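Local coordinates for HTH cro/C1-type domain-containing protein (Pseudomonas aeruginosa PAO1, PDB 7CSV) that is an antitoxin of the HigA type that forms a dimer and acts as a regulatory factor by recognising pseudopalindromic DNA motifs, at residues 10-20 and 44-52. Numbering follows the deposited sequence.
Sequences HPGEILRDEFL and IVREQRGIS
His10, the N-cap of helix 11-23, lies flat against Glu47 where helix 38-45 ends in a Schellman motif; the pairing joins the first helix of a Cro/C1-type helix-turn-helix domain to the probable DNA-recognition helix and the loop after it. Along His10, CB touches Glu47 OE1, and CG meets Glu47 CB at 3.6 Å. Glu47 CA sits over one face of the His10 ring, 3.5 Å from its centroid and 6° off the normal, a CH-pi contact nearest to NE2 and CD2. His10 ND1 accepts from Gly12 N at 2.9 Å, almost in the ring plane, a bond made possible by CG standing anti to the backbone N (chi1 -162°). At the far edge His10 CE1 lies 3.0 Å from Arg49 O, while Tyr77 of helix 67-93 meets the ring edge-to-face. Two residues on, Gly12 CA makes a CA-H...O contact with Ile44 O, with the backbones close at this point. Leu15 CD2 and Leu20 CD1 both reach Val45 CG1, and Arg16 CG rests on Val45 CB before the chain bends at chi3. That bend brings one nitrogen, Arg16 NH2, to two acceptors: the helix-terminal carbonyl Val45 O at 2.7 Å and the carboxylate of Glu47. Guanidinium and carboxylate are nearly coplanar in this salt bridge, a 3.0 Å bond from Arg16 NH2 to the anti lone pair of Glu47 OE2, nearly straight with an N-H...O angle of 171°.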
loop_
_atom_site.group_PDB
_atom_site.type_symbol
_atom_site.label_atom_id
_atom_site.label_comp_id
_atom_site.label_asym_id
_atom_site.label_seq_id
_atom_site.Cartn_x
_atom_site.Cartn_y
_atom_site.Cartn_z
ATOM N N HIS A 10 -5.979 -11.655 -2.787
ATOM C CA HIS A 10 -6.721 -10.412 -2.645
ATOM C C HIS A 10 -7.116 -10.173 -1.189
ATOM O O HIS A 10 -7.527 -11.107 -0.490
ATOM C CB HIS A 10 -7.964 -10.424 -3.522
ATOM C CG HIS A 10 -8.523 -9.062 -3.761
ATOM N ND1 HIS A 10 -9.298 -8.411 -2.827
ATOM C CD2 HIS A 10 -8.399 -8.214 -4.808
ATOM C CE1 HIS A 10 -9.634 -7.222 -3.293
ATOM N NE2 HIS A 10 -9.104 -7.079 -4.496
ATOM N N PRO A 11 -7.009 -8.932 -0.704
ATOM C CA PRO A 11 -7.440 -8.639 0.669
ATOM C C PRO A 11 -8.873 -9.035 0.947
ATOM O O PRO A 11 -9.200 -9.351 2.095
ATOM C CB PRO A 11 -7.269 -7.118 0.777
ATOM C CG PRO A 11 -6.254 -6.773 -0.265
ATOM C CD PRO A 11 -6.409 -7.762 -1.373
ATOM N N GLY A 12 -9.744 -8.999 -0.060
ATOM C CA GLY A 12 -11.132 -9.366 0.160
ATOM C C GLY A 12 -11.300 -10.818 0.544
ATOM O O GLY A 12 -12.247 -11.172 1.251
ATOM N N GLU A 13 -10.377 -11.675 0.107
ATOM C CA GLU A 13 -10.417 -13.071 0.526
ATOM C C GLU A 13 -10.200 -13.201 2.029
ATOM O O GLU A 13 -10.885 -13.985 2.699
ATOM C CB GLU A 13 -9.370 -13.862 -0.253
ATOM C CG GLU A 13 -9.214 -15.309 0.159
ATOM C CD GLU A 13 -8.171 -16.008 -0.694
ATOM O OE1 GLU A 13 -7.323 -16.731 -0.139
ATOM O OE2 GLU A 13 -8.183 -15.807 -1.924
ATOM N N ILE A 14 -9.248 -12.442 2.574
ATOM C CA ILE A 14 -9.014 -12.457 4.014
ATOM C C ILE A 14 -10.174 -11.803 4.755
ATOM O O ILE A 14 -10.566 -12.257 5.840
ATOM C CB ILE A 14 -7.672 -11.778 4.330
ATOM C CG1 ILE A 14 -6.532 -12.667 3.812
ATOM C CG2 ILE A 14 -7.539 -11.461 5.822
ATOM C CD1 ILE A 14 -5.170 -12.215 4.201
ATOM N N LEU A 15 -10.738 -10.729 4.194
ATOM C CA LEU A 15 -11.912 -10.114 4.810
ATOM C C LEU A 15 -13.060 -11.112 4.895
ATOM O O LEU A 15 -13.683 -11.271 5.957
ATOM C CB LEU A 15 -12.331 -8.878 4.013
ATOM C CG LEU A 15 -13.602 -8.140 4.422
ATOM C CD1 LEU A 15 -13.475 -7.746 5.866
ATOM C CD2 LEU A 15 -13.798 -6.920 3.514
ATOM N N ARG A 16 -13.334 -11.806 3.779
ATOM C CA ARG A 16 -14.392 -12.815 3.741
ATOM C C ARG A 16 -14.133 -13.915 4.763
ATOM O O ARG A 16 -15.002 -14.249 5.569
ATOM C CB ARG A 16 -14.494 -13.432 2.334
ATOM C CG ARG A 16 -15.151 -12.575 1.270
ATOM C CD ARG A 16 -15.485 -13.395 0.007
ATOM N NE ARG A 16 -14.522 -14.471 -0.242
ATOM C CZ ARG A 16 -13.519 -14.411 -1.115
ATOM N NH1 ARG A 16 -12.704 -15.449 -1.251
ATOM N NH2 ARG A 16 -13.319 -13.328 -1.864
ATOM N N ASP A 17 -12.940 -14.507 4.722
ATOM C CA ASP A 17 -12.681 -15.747 5.449
ATOM C C ASP A 17 -12.446 -15.516 6.934
ATOM O O ASP A 17 -12.946 -16.283 7.762
ATOM C CB ASP A 17 -11.465 -16.472 4.869
ATOM C CG ASP A 17 -11.691 -16.991 3.467
ATOM O OD1 ASP A 17 -12.850 -17.094 3.030
ATOM O OD2 ASP A 17 -10.685 -17.283 2.795
ATOM N N GLU A 18 -11.658 -14.496 7.300
ATOM C CA GLU A 18 -11.230 -14.328 8.680
ATOM C C GLU A 18 -12.081 -13.340 9.453
ATOM O O GLU A 18 -11.901 -13.212 10.669
ATOM C CB GLU A 18 -9.768 -13.873 8.742
ATOM C CG GLU A 18 -8.816 -14.791 8.034
ATOM C CD GLU A 18 -8.717 -16.135 8.709
ATOM O OE1 GLU A 18 -9.196 -16.271 9.848
ATOM O OE2 GLU A 18 -8.160 -17.054 8.102
ATOM N N PHE A 19 -12.978 -12.623 8.784
ATOM C CA PHE A 19 -13.771 -11.627 9.493
ATOM C C PHE A 19 -15.262 -11.808 9.229
ATOM O O PHE A 19 -16.029 -12.020 10.175
ATOM C CB PHE A 19 -13.291 -10.224 9.115
ATOM C CG PHE A 19 -11.898 -9.924 9.594
ATOM C CD1 PHE A 19 -10.798 -10.243 8.819
ATOM C CD2 PHE A 19 -11.691 -9.340 10.843
ATOM C CE1 PHE A 19 -9.516 -9.982 9.266
ATOM C CE2 PHE A 19 -10.416 -9.068 11.292
ATOM C CZ PHE A 19 -9.320 -9.391 10.494
ATOM N N LEU A 20 -15.693 -11.730 7.969
ATOM C CA LEU A 20 -17.124 -11.845 7.683
ATOM C C LEU A 20 -17.657 -13.216 8.073
ATOM O O LEU A 20 -18.697 -13.327 8.735
ATOM C CB LEU A 20 -17.400 -11.567 6.208
ATOM C CG LEU A 20 -17.061 -10.161 5.711
ATOM C CD1 LEU A 20 -17.599 -9.955 4.307
ATOM C CD2 LEU A 20 -17.607 -9.104 6.669
ATOM N N ILE A 44 -14.964 -5.241 -2.933
ATOM C CA ILE A 44 -13.761 -5.761 -2.283
ATOM C C ILE A 44 -13.870 -7.269 -2.070
ATOM O O ILE A 44 -12.935 -8.018 -2.364
ATOM C CB ILE A 44 -13.504 -5.024 -0.955
ATOM C CG1 ILE A 44 -13.100 -3.575 -1.226
ATOM C CG2 ILE A 44 -12.436 -5.763 -0.132
ATOM C CD1 ILE A 44 -13.393 -2.628 -0.037
ATOM N N VAL A 45 -15.002 -7.740 -1.540
ATOM C CA VAL A 45 -15.113 -9.169 -1.268
ATOM C C VAL A 45 -15.182 -9.964 -2.560
ATOM O O VAL A 45 -14.824 -11.143 -2.570
ATOM C CB VAL A 45 -16.325 -9.495 -0.378
ATOM C CG1 VAL A 45 -16.253 -8.706 0.925
ATOM C CG2 VAL A 45 -17.621 -9.234 -1.111
ATOM N N ARG A 46 -15.641 -9.348 -3.643
ATOM C CA ARG A 46 -15.615 -9.968 -4.964
ATOM C C ARG A 46 -14.257 -9.847 -5.635
ATOM O O ARG A 46 -14.102 -10.314 -6.776
ATOM C CB ARG A 46 -16.679 -9.335 -5.854
ATOM C CG ARG A 46 -18.112 -9.683 -5.478
ATOM C CD ARG A 46 -18.536 -10.991 -6.126
ATOM N NE ARG A 46 -19.015 -10.796 -7.490
ATOM C CZ ARG A 46 -18.277 -10.976 -8.582
ATOM N NH1 ARG A 46 -18.815 -10.768 -9.780
ATOM N NH2 ARG A 46 -17.009 -11.357 -8.485
ATOM N N GLU A 47 -13.282 -9.220 -4.962
ATOM C CA GLU A 47 -11.923 -9.063 -5.486
ATOM C C GLU A 47 -11.898 -8.194 -6.748
ATOM O O GLU A 47 -11.072 -8.393 -7.644
ATOM C CB GLU A 47 -11.272 -10.436 -5.710
ATOM C CG GLU A 47 -11.465 -11.339 -4.487
ATOM C CD GLU A 47 -10.638 -12.608 -4.504
ATOM O OE1 GLU A 47 -9.722 -12.737 -5.345
ATOM O OE2 GLU A 47 -10.921 -13.489 -3.666
ATOM N N GLN A 48 -12.793 -7.205 -6.798
ATOM C CA GLN A 48 -12.930 -6.269 -7.906
ATOM C C GLN A 48 -12.528 -4.857 -7.518
ATOM O O GLN A 48 -12.737 -3.926 -8.303
ATOM C CB GLN A 48 -14.374 -6.247 -8.420
ATOM C CG GLN A 48 -14.911 -7.599 -8.765
ATOM C CD GLN A 48 -14.133 -8.224 -9.910
ATOM O OE1 GLN A 48 -13.985 -7.618 -10.968
ATOM N NE2 GLN A 48 -13.610 -9.423 -9.692
ATOM N N ARG A 49 -11.976 -4.677 -6.326
ATOM C CA ARG A 49 -11.555 -3.363 -5.878
ATOM C C ARG A 49 -10.580 -3.563 -4.732
ATOM O O ARG A 49 -10.739 -4.495 -3.942
ATOM C CB ARG A 49 -12.756 -2.518 -5.435
ATOM C CG ARG A 49 -12.392 -1.186 -4.825
ATOM C CD ARG A 49 -13.468 -0.699 -3.868
ATOM N NE ARG A 49 -14.744 -0.439 -4.530
ATOM C CZ ARG A 49 -15.003 0.645 -5.256
ATOM N NH1 ARG A 49 -16.195 0.800 -5.814
ATOM N NH2 ARG A 49 -14.071 1.572 -5.431
ATOM N N GLY A 50 -9.562 -2.706 -4.660
ATOM C CA GLY A 50 -8.626 -2.771 -3.553
ATOM C C GLY A 50 -9.091 -1.995 -2.331
ATOM O O GLY A 50 -10.107 -1.291 -2.348
ATOM N N ILE A 51 -8.323 -2.146 -1.251
ATOM C CA ILE A 51 -8.545 -1.410 -0.007
ATOM C C ILE A 51 -7.874 -0.052 -0.118
ATOM O O ILE A 51 -6.647 0.037 -0.245
ATOM C CB ILE A 51 -7.978 -2.173 1.198
ATOM C CG1 ILE A 51 -8.469 -3.613 1.227
ATOM C CG2 ILE A 51 -8.321 -1.446 2.503
ATOM C CD1 ILE A 51 -9.911 -3.715 1.352
ATOM N N SER A 52 -8.672 1.006 -0.050
ATOM C CA SER A 52 -8.146 2.355 0.039
ATOM C C SER A 52 -7.711 2.668 1.473
ATOM O O SER A 52 -8.090 1.989 2.431
ATOM C CB SER A 52 -9.198 3.371 -0.396
ATOM O OG SER A 52 -10.240 3.433 0.577
HETATM O O HOH W 1 -7.508 -13.972 -3.394
#